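Local atomic coordinates of nisin leader peptide-processing serine protease NisP (Lactococcus lactis subsp. lactis, PDB entry 4MZD), a protein that probably cuts the leader peptide from the nisin precursor, acting as a cell-wall-anchored, subtilisin-like serine endopeptidase in the biosynthesis of this antibiotic. Residues V96-S101 against E150-I155; S101-E106 against V170-V175; I141-G146 against T340-W345. All blocks are in the same frame, centred on the assembly; numbering follows the deposited sequence.

Contact 1: residues V96-S101 against E150-I155; sequences VGIIDS and EVAGQI
Ile98 and Ile155 reach toward each other tip to tip at the centre of a strand-on-helix interface of the subtilisin fold. Strand 95-100 belongs to the large sheet of the subtilase catalytic domain, and helix 147-156 packs on the sheet, running roughly antiparallel to strand 95-100: the short axes lie 9.8 Å apart, with 158° between their N-to-C directions. Every second residue of the strand turns its side chain to the helix, and one helical turn, Val151 to Ile155, answers. The extended chain of Ile98 ends in a methyl shared by two partners. Its CD1 lies 3.7 Å from Ile155 CD1, and the methyl CB of Ala152 closes in on the same atom. The other branch of Ile98 serves a different neighbour: chi1 near -50° sets CG2 anti to the backbone N, where it meets Val151 CG1 at 4.0 Å, and the two side chains slide past each other in opposite directions. At the start of the strand, Val96 meets Ile155 obliquely, its CG1 resting 3.9 Å from Ile155 CD1, so that Ile155 CD1 touches both Val96 and Ile98. Val170 also touches both isoleucines, which carries the apolar layer over to the neighbouring strand. The interface illustrates how a subtilase joins an apolar interior to a polar site at one edge. Asp100, predicted to belong to the charge relay with His147 and Ser353, ends the strand, while His147 opens the helix. Asp100 and Val151 come from opposite directions, OD2 standing 3.5 Å from Val151 CG2. The other oxygen, OD1, bonds to His147 ND1 and also receives the backbone N of Ser101 on its anti lone pair, at 2.7 Å.

Contact 2: residues S101-E106 against V170-V175; sequences SGIMEE and VNIYRV
Chi1 of -158° in Ile103 sends CG1 away from the backbone N and puts CG2 between N and the carbonyl carbon, while in Ile172 a chi1 of -52° directs CG2 toward the loop. The two side chains meet at about a right angle, touching along both branches of Ile103: CG2 lies 3.7 Å from Ile172 CG1, and CD1 approaches Ile172 CD1 to 3.8 Å. The gamma methyl of Ile172, CG2, covers the backbone of Gly102, 3.8 Å from Gly102 CA. Loop 101-106 thus leaves strand 95-100 of the subtilisin-like sheet and folds over the end of its parallel neighbour, strand 169-174. Beyond Ile172 the packing passes to Arg174, whose aliphatic part runs beside the loop backbone, CD coming within 3.3 Å of Ser101 O. Its chain then bends at chi3, and the guanidinium group works outside this pair of segments: NE bonds to Asp140 O, NH2 to Phe176 O, and NH1 forms a salt bridge with Glu134. The side chain of Ser101 starts off away from the strand; its OG bonds to Asp143 OD1 and accepts from Gly148 N. A water offers a tenuous polar link, accepting from Gly102 N at 3.0 Å and donating at best weakly to Tyr173 O. No direct hydrogen bond joins the segments, which makes this an instance of a general division of labour: methyls and methylenes supply the fit, a water serves the backbone amide, and the charged end of the arginine probably ties neighbouring loops together.

Contact 3: residues I141-G146 against T340-W345; sequences IVDKMG and TTNTGW
Asn342 lays its amide against the backbone of Gly146, CG 3.6 Å from Gly146 CA, where the tip of a beta hairpin meets the loop leading into the helix of the predicted catalytic His147. The hairpin joins strands 337-340 and 346-349, and its tip contains a type I turn from Thr341 to Gly344. Placed between the backbone N and the carbonyl carbon (chi1 71°), CG carries the amide toward the loop. There the amide nitrogen makes the one direct hydrogen bond of the contact, Asn342 ND2 to Asp143 O, 3.0 Å long. It is nearly straight at 173°, and the carbonyl oxygen lies in the amide plane; seen from the acceptor, however, the donor sits 45° above the carbonyl plane. A water takes a second bond from ND2 and donates to Lys144 O at 2.7 Å, so both hydrogens of the amide nitrogen probably have a partner. The side chain of Asp143 crosses Asn342 at about a right angle, with OD2 3.9 Å from Asn342 CB, and OD1 also organises the loop itself. OD1 accepts Met145 N, an Asx turn, and Gly146 N, both from the same face of the carboxylate. The carboxylate is further held by Ser101 through OD1 and by Thr149 through OD2. Gly146 holds the N-cap position of helix 147-156, and its amide is bound by Asp143 OD1, which probably helps set the loop's approach to the helix. Thr341 lies alongside, its OG1, bonded to Glu150 OE2, standing 3.8 Å from Gly146 CA.

How the contacts relate
Helix 147-156 runs through the comparison: contact 1 packs its side against the central sheet, and contact 3 meets the loop just before its first turn. Contact 2 lies between them; it shares Ser101 with contact 1 and belongs to the same sheet, since strands 95-100 and 169-174 are neighbours. Ala152 against Ile103 makes the apolar layers of contacts 1 and 2 continuous. Both are wholly buried; contact 1 is mostly methyl on methyl, and contact 2 adds side chain on backbone. Contact 3, partly buried and farther from the chain's centre, relies on amide, carbonyl and water. Side-chain hydrogen bonds tie it to both of the others, and a backbone bond links Ile103 N to Ile141 O.

Contact 1: residues V96-S101 against E150-I155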
loop_
_atom_site.group_PDB
_atom_site.type_symbol
_atom_site.label_atom_id
_atom_site.label_comp_id
_atom_site.label_asym_id
_atom_site.label_seq_id
_atom_site.Cartn_x
_atom_site.Cartn_y
_atom_site.Cartn_z
ATOM N N VAL A 96 1.213 12.968 -0.891
ATOM C CA VAL A 96 1.533 11.557 -1.020
ATOM C C VAL A 96 1.466 11.176 -2.491
ATOM O O VAL A 96 0.480 11.479 -3.178
ATOM C CB VAL A 96 0.551 10.669 -0.223
ATOM C CG1 VAL A 96 0.918 9.205 -0.372
ATOM C CG2 VAL A 96 0.535 11.076 1.256
ATOM N N GLY A 97 2.518 10.526 -2.982
ATOM C CA GLY A 97 2.495 9.986 -4.326
ATOM C C GLY A 97 1.977 8.562 -4.292
ATOM O O GLY A 97 2.535 7.719 -3.592
ATOM N N ILE A 98 0.904 8.294 -5.029
ATOM C CA ILE A 98 0.264 6.988 -4.993
ATOM C C ILE A 98 0.629 6.200 -6.244
ATOM O O ILE A 98 0.240 6.574 -7.356
ATOM C CB ILE A 98 -1.267 7.090 -4.891
ATOM C CG1 ILE A 98 -1.693 8.043 -3.772
ATOM C CG2 ILE A 98 -1.867 5.701 -4.668
ATOM C CD1 ILE A 98 -3.198 8.255 -3.730
ATOM N N ILE A 99 1.390 5.126 -6.056
ATOM C CA ILE A 99 1.837 4.283 -7.158
ATOM C C ILE A 99 0.905 3.074 -7.191
ATOM O O ILE A 99 0.992 2.180 -6.351
ATOM C CB ILE A 99 3.300 3.868 -6.951
ATOM C CG1 ILE A 99 4.192 5.119 -6.947
ATOM C CG2 ILE A 99 3.732 2.888 -8.027
ATOM C CD1 ILE A 99 5.681 4.845 -6.726
ATOM N N ASP A 100 -0.030 3.080 -8.136
ATOM C CA ASP A 100 -1.136 2.135 -8.086
ATOM C C ASP A 100 -1.839 2.107 -9.442
ATOM O O ASP A 100 -1.218 2.397 -10.467
ATOM C CB ASP A 100 -2.081 2.486 -6.923
ATOM C CG ASP A 100 -2.743 1.264 -6.320
ATOM O OD1 ASP A 100 -3.583 0.662 -7.016
ATOM O OD2 ASP A 100 -2.439 0.926 -5.155
ATOM N N SER A 101 -3.126 1.777 -9.464
ATOM C CA SER A 101 -3.814 1.622 -10.746
ATOM C C SER A 101 -4.393 2.915 -11.323
ATOM O O SER A 101 -5.175 2.860 -12.269
ATOM C CB SER A 101 -4.909 0.551 -10.663
ATOM O OG SER A 101 -5.998 0.979 -9.868
ATOM N N GLU A 150 -9.572 3.070 -4.454
ATOM C CA GLU A 150 -9.829 2.499 -3.136
ATOM C C GLU A 150 -8.694 2.843 -2.163
ATOM O O GLU A 150 -8.942 3.214 -1.006
ATOM C CB GLU A 150 -10.042 0.986 -3.275
ATOM C CG GLU A 150 -11.325 0.650 -4.031
ATOM C CD GLU A 150 -11.327 -0.699 -4.718
ATOM O OE1 GLU A 150 -10.393 -1.500 -4.517
ATOM O OE2 GLU A 150 -12.293 -0.950 -5.477
ATOM N N VAL A 151 -7.459 2.739 -2.644
ATOM C CA VAL A 151 -6.289 3.115 -1.867
ATOM C C VAL A 151 -6.291 4.627 -1.589
ATOM O O VAL A 151 -6.058 5.057 -0.456
ATOM C CB VAL A 151 -5.003 2.697 -2.613
ATOM C CG1 VAL A 151 -3.766 3.331 -1.997
ATOM C CG2 VAL A 151 -4.883 1.181 -2.628
ATOM N N ALA A 152 -6.572 5.430 -2.616
ATOM C CA ALA A 152 -6.570 6.882 -2.439
ATOM C C ALA A 152 -7.548 7.329 -1.360
ATOM O O ALA A 152 -7.228 8.220 -0.570
ATOM C CB ALA A 152 -6.873 7.584 -3.744
ATOM N N GLY A 153 -8.729 6.721 -1.318
ATOM C CA GLY A 153 -9.709 7.101 -0.319
ATOM C C GLY A 153 -9.190 6.914 1.098
ATOM O O GLY A 153 -9.482 7.726 1.987
ATOM N N GLN A 154 -8.419 5.850 1.316
ATOM C CA GLN A 154 -7.861 5.592 2.636
ATOM C C GLN A 154 -6.904 6.692 3.080
ATOM O O GLN A 154 -6.755 6.940 4.280
ATOM C CB GLN A 154 -7.141 4.243 2.662
ATOM C CG GLN A 154 -8.077 3.078 2.457
ATOM C CD GLN A 154 -9.051 2.968 3.591
ATOM O OE1 GLN A 154 -8.662 2.655 4.712
ATOM N NE2 GLN A 154 -10.322 3.288 3.325
ATOM N N ILE A 155 -6.228 7.324 2.121
ATOM C CA ILE A 155 -5.336 8.421 2.439
ATOM C C ILE A 155 -6.101 9.718 2.696
ATOM O O ILE A 155 -5.873 10.377 3.712
ATOM C CB ILE A 155 -4.311 8.677 1.307
ATOM C CG1 ILE A 155 -3.535 7.398 0.987
ATOM C CG2 ILE A 155 -3.351 9.790 1.693
ATOM C CD1 ILE A 155 -2.600 7.520 -0.188
#

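Contact 2: residues S101-E106 against V170-V175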
loop_
_atom_site.group_PDB
_atom_site.type_symbol
_atom_site.label_atom_id
_atom_site.label_comp_id
_atom_site.label_asym_id
_atom_site.label_seq_id
_atom_site.Cartn_x
_atom_site.Cartn_y
_atom_site.Cartn_z
ATOM N N SER A 101 -3.126 1.777 -9.464
ATOM C CA SER A 101 -3.814 1.622 -10.746
ATOM C C SER A 101 -4.393 2.915 -11.323
ATOM O O SER A 101 -5.175 2.860 -12.269
ATOM C CB SER A 101 -4.909 0.551 -10.663
ATOM O OG SER A 101 -5.998 0.979 -9.868
ATOM N N GLY A 102 -4.001 4.066 -10.778
ATOM C CA GLY A 102 -4.558 5.333 -11.208
ATOM C C GLY A 102 -5.634 5.801 -10.251
ATOM O O GLY A 102 -5.735 5.310 -9.126
ATOM N N ILE A 103 -6.447 6.758 -10.679
ATOM C CA ILE A 103 -7.502 7.254 -9.813
ATOM C C ILE A 103 -8.684 7.706 -10.649
ATOM O O ILE A 103 -8.526 8.051 -11.820
ATOM C CB ILE A 103 -6.994 8.430 -8.930
ATOM C CG1 ILE A 103 -7.848 8.613 -7.664
ATOM C CG2 ILE A 103 -6.904 9.726 -9.742
ATOM C CD1 ILE A 103 -7.263 9.601 -6.673
ATOM N N MET A 104 -9.863 7.679 -10.040
ATOM C CA MET A 104 -11.042 8.326 -10.592
ATOM C C MET A 104 -11.063 9.748 -10.042
ATOM O O MET A 104 -11.518 9.981 -8.913
ATOM C CB MET A 104 -12.303 7.577 -10.171
ATOM C CG MET A 104 -13.566 8.121 -10.820
ATOM S SD MET A 104 -15.105 7.769 -9.895
ATOM C CE MET A 104 -16.379 8.080 -11.167
ATOM N N GLU A 105 -10.552 10.696 -10.826
ATOM C CA GLU A 105 -10.348 12.055 -10.326
ATOM C C GLU A 105 -11.649 12.734 -9.922
ATOM O O GLU A 105 -11.657 13.610 -9.055
ATOM C CB GLU A 105 -9.616 12.927 -11.352
ATOM C CG GLU A 105 -8.143 12.594 -11.539
ATOM C CD GLU A 105 -7.438 13.624 -12.395
ATOM O OE1 GLU A 105 -7.768 13.712 -13.593
ATOM O OE2 GLU A 105 -6.571 14.359 -11.874
ATOM N N GLU A 106 -12.744 12.337 -10.559
ATOM C CA GLU A 106 -14.019 12.987 -10.322
ATOM C C GLU A 106 -14.780 12.397 -9.133
ATOM O O GLU A 106 -15.897 12.817 -8.857
ATOM C CB GLU A 106 -14.871 12.970 -11.599
ATOM C CG GLU A 106 -15.394 11.603 -12.004
ATOM C CD GLU A 106 -14.494 10.855 -12.983
ATOM O OE1 GLU A 106 -15.049 10.087 -13.799
ATOM O OE2 GLU A 106 -13.248 11.011 -12.936
ATOM N N VAL A 170 -2.797 14.427 -2.974
ATOM C CA VAL A 170 -2.278 13.194 -3.555
ATOM C C VAL A 170 -1.946 13.392 -5.028
ATOM O O VAL A 170 -2.700 14.037 -5.774
ATOM C CB VAL A 170 -3.247 12.004 -3.376
ATOM C CG1 VAL A 170 -3.423 11.707 -1.902
ATOM C CG2 VAL A 170 -4.583 12.261 -4.052
ATOM N N ASN A 171 -0.798 12.846 -5.426
ATOM C CA ASN A 171 -0.363 12.837 -6.811
ATOM C C ASN A 171 -0.344 11.391 -7.293
ATOM O O ASN A 171 -0.083 10.488 -6.502
ATOM C CB ASN A 171 1.003 13.505 -6.941
ATOM C CG ASN A 171 0.942 14.995 -6.656
ATOM O OD1 ASN A 171 0.140 15.717 -7.241
ATOM N ND2 ASN A 171 1.768 15.451 -5.735
ATOM N N ILE A 172 -0.640 11.170 -8.569
ATOM C CA ILE A 172 -1.043 9.856 -9.058
ATOM C C ILE A 172 -0.086 9.296 -10.099
ATOM O O ILE A 172 0.148 9.915 -11.136
ATOM C CB ILE A 172 -2.449 9.949 -9.687
ATOM C CG1 ILE A 172 -3.427 10.615 -8.713
ATOM C CG2 ILE A 172 -2.926 8.589 -10.164
ATOM C CD1 ILE A 172 -3.573 9.896 -7.408
ATOM N N TYR A 173 0.431 8.098 -9.821
ATOM C CA TYR A 173 1.394 7.427 -10.692
ATOM C C TYR A 173 0.836 6.056 -11.038
ATOM O O TYR A 173 0.752 5.175 -10.183
ATOM C CB TYR A 173 2.776 7.365 -10.013
ATOM C CG TYR A 173 3.202 8.764 -9.654
ATOM C CD1 TYR A 173 3.772 9.598 -10.606
ATOM C CD2 TYR A 173 2.938 9.292 -8.398
ATOM C CE1 TYR A 173 4.089 10.911 -10.308
ATOM C CE2 TYR A 173 3.255 10.607 -8.091
ATOM C CZ TYR A 173 3.832 11.408 -9.045
ATOM O OH TYR A 173 4.136 12.714 -8.735
ATOM N N ARG A 174 0.408 5.893 -12.287
ATOM C CA ARG A 174 -0.291 4.679 -12.683
ATOM C C ARG A 174 0.678 3.621 -13.192
ATOM O O ARG A 174 1.431 3.859 -14.141
ATOM C CB ARG A 174 -1.347 4.980 -13.748
ATOM C CG ARG A 174 -2.192 3.766 -14.099
ATOM C CD ARG A 174 -3.474 4.089 -14.843
ATOM N NE ARG A 174 -3.272 4.432 -16.245
ATOM C CZ ARG A 174 -3.242 3.561 -17.254
ATOM N NH1 ARG A 174 -3.084 4.006 -18.493
ATOM N NH2 ARG A 174 -3.387 2.264 -17.043
ATOM N N VAL A 175 0.635 2.450 -12.554
ATOM C CA VAL A 175 1.484 1.322 -12.929
ATOM C C VAL A 175 0.689 0.046 -13.207
ATOM O O VAL A 175 1.275 -1.009 -13.435
ATOM C CB VAL A 175 2.595 1.041 -11.886
ATOM C CG1 VAL A 175 3.515 2.246 -11.745
ATOM C CG2 VAL A 175 2.001 0.630 -10.546
HETATM O O HOH W 1 -2.309 5.311 -8.645
#

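Contact 3: residues I141-G146 against T340-W345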
loop_
_atom_site.group_PDB
_atom_site.type_symbol
_atom_site.label_atom_id
_atom_site.label_comp_id
_atom_site.label_asym_id
_atom_site.label_seq_id
_atom_site.Cartn_x
_atom_site.Cartn_y
_atom_site.Cartn_z
ATOM N N ILE A 141 -4.113 8.613 -16.486
ATOM C CA ILE A 141 -4.049 8.041 -15.146
ATOM C C ILE A 141 -5.408 7.556 -14.641
ATOM O O ILE A 141 -5.592 7.315 -13.451
ATOM C CB ILE A 141 -3.351 8.993 -14.137
ATOM C CG1 ILE A 141 -3.942 10.406 -14.194
ATOM C CG2 ILE A 141 -1.846 9.040 -14.416
ATOM C CD1 ILE A 141 -5.358 10.516 -13.671
ATOM N N VAL A 142 -6.347 7.384 -15.563
ATOM C CA VAL A 142 -7.676 6.897 -15.214
ATOM C C VAL A 142 -7.603 5.478 -14.636
ATOM O O VAL A 142 -6.883 4.622 -15.151
ATOM C CB VAL A 142 -8.601 6.936 -16.447
ATOM C CG1 VAL A 142 -9.926 6.252 -16.158
ATOM C CG2 VAL A 142 -8.810 8.383 -16.900
ATOM N N ASP A 143 -8.358 5.242 -13.571
ATOM C CA ASP A 143 -8.355 3.963 -12.873
ATOM C C ASP A 143 -9.352 3.013 -13.527
ATOM O O ASP A 143 -10.569 3.188 -13.394
ATOM C CB ASP A 143 -8.721 4.202 -11.410
ATOM C CG ASP A 143 -8.713 2.942 -10.579
ATOM O OD1 ASP A 143 -8.255 1.880 -11.064
ATOM O OD2 ASP A 143 -9.161 3.023 -9.418
ATOM N N LYS A 144 -8.832 2.008 -14.228
ATOM C CA LYS A 144 -9.667 1.013 -14.898
ATOM C C LYS A 144 -10.061 -0.139 -13.968
ATOM O O LYS A 144 -10.933 -0.939 -14.299
ATOM C CB LYS A 144 -8.928 0.431 -16.110
ATOM C CG LYS A 144 -8.550 1.424 -17.203
ATOM C CD LYS A 144 -7.873 0.684 -18.360
ATOM C CE LYS A 144 -7.623 1.575 -19.576
ATOM N NZ LYS A 144 -6.296 2.264 -19.550
ATOM N N MET A 145 -9.398 -0.236 -12.821
ATOM C CA MET A 145 -9.535 -1.379 -11.921
ATOM C C MET A 145 -10.430 -1.082 -10.723
ATOM O O MET A 145 -11.340 -1.850 -10.401
ATOM C CB MET A 145 -8.154 -1.818 -11.420
ATOM C CG MET A 145 -7.279 -2.497 -12.465
ATOM S SD MET A 145 -5.655 -3.067 -11.852
ATOM C CE MET A 145 -6.050 -3.396 -10.151
ATOM N N GLY A 146 -10.141 0.030 -10.054
ATOM C CA GLY A 146 -10.798 0.392 -8.812
ATOM C C GLY A 146 -9.800 0.493 -7.676
ATOM O O GLY A 146 -9.961 1.297 -6.760
ATOM N N THR A 340 -13.735 4.402 -1.084
ATOM C CA THR A 340 -14.095 4.972 -2.376
ATOM C C THR A 340 -13.700 4.046 -3.518
ATOM O O THR A 340 -12.653 3.416 -3.455
ATOM C CB THR A 340 -13.355 6.304 -2.578
ATOM O OG1 THR A 340 -11.968 6.119 -2.300
ATOM C CG2 THR A 340 -13.872 7.365 -1.619
ATOM N N THR A 341 -14.506 3.970 -4.570
ATOM C CA THR A 341 -14.086 3.193 -5.732
ATOM C C THR A 341 -14.436 3.890 -7.055
ATOM O O THR A 341 -15.052 4.963 -7.064
ATOM C CB THR A 341 -14.567 1.730 -5.654
ATOM O OG1 THR A 341 -13.877 0.942 -6.633
ATOM C CG2 THR A 341 -16.066 1.643 -5.851
ATOM N N ASN A 342 -14.015 3.290 -8.167
ATOM C CA ASN A 342 -14.040 3.967 -9.465
ATOM C C ASN A 342 -15.404 3.974 -10.155
ATOM O O ASN A 342 -15.511 4.336 -11.328
ATOM C CB ASN A 342 -12.952 3.422 -10.394
ATOM C CG ASN A 342 -13.252 2.029 -10.869
ATOM O OD1 ASN A 342 -14.081 1.340 -10.287
ATOM N ND2 ASN A 342 -12.582 1.601 -11.929
ATOM N N THR A 343 -16.442 3.615 -9.411
ATOM C CA THR A 343 -17.813 3.813 -9.851
ATOM C C THR A 343 -18.305 5.222 -9.516
ATOM O O THR A 343 -19.373 5.630 -9.961
ATOM C CB THR A 343 -18.742 2.861 -9.100
ATOM O OG1 THR A 343 -18.572 3.075 -7.694
ATOM C CG2 THR A 343 -18.435 1.404 -9.447
ATOM N N GLY A 344 -17.544 5.944 -8.698
ATOM C CA GLY A 344 -17.991 7.205 -8.134
ATOM C C GLY A 344 -18.624 7.024 -6.767
ATOM O O GLY A 344 -18.998 8.002 -6.121
ATOM N N TRP A 345 -18.719 5.772 -6.317
ATOM C CA TRP A 345 -19.359 5.460 -5.047
ATOM C C TRP A 345 -18.389 4.667 -4.159
ATOM O O TRP A 345 -17.231 5.067 -4.038
ATOM C CB TRP A 345 -20.703 4.764 -5.288
ATOM C CG TRP A 345 -21.581 5.596 -6.203
ATOM C CD1 TRP A 345 -21.876 5.352 -7.516
ATOM C CD2 TRP A 345 -22.229 6.829 -5.873
ATOM N NE1 TRP A 345 -22.686 6.347 -8.012
ATOM C CE2 TRP A 345 -22.915 7.266 -7.024
ATOM C CE3 TRP A 345 -22.302 7.602 -4.712
ATOM C CZ2 TRP A 345 -23.666 8.439 -7.045
ATOM C CZ3 TRP A 345 -23.047 8.766 -4.737
ATOM C CH2 TRP A 345 -23.715 9.174 -5.894
HETATM O O HOH W 2 -13.365 -0.997 -13.102
#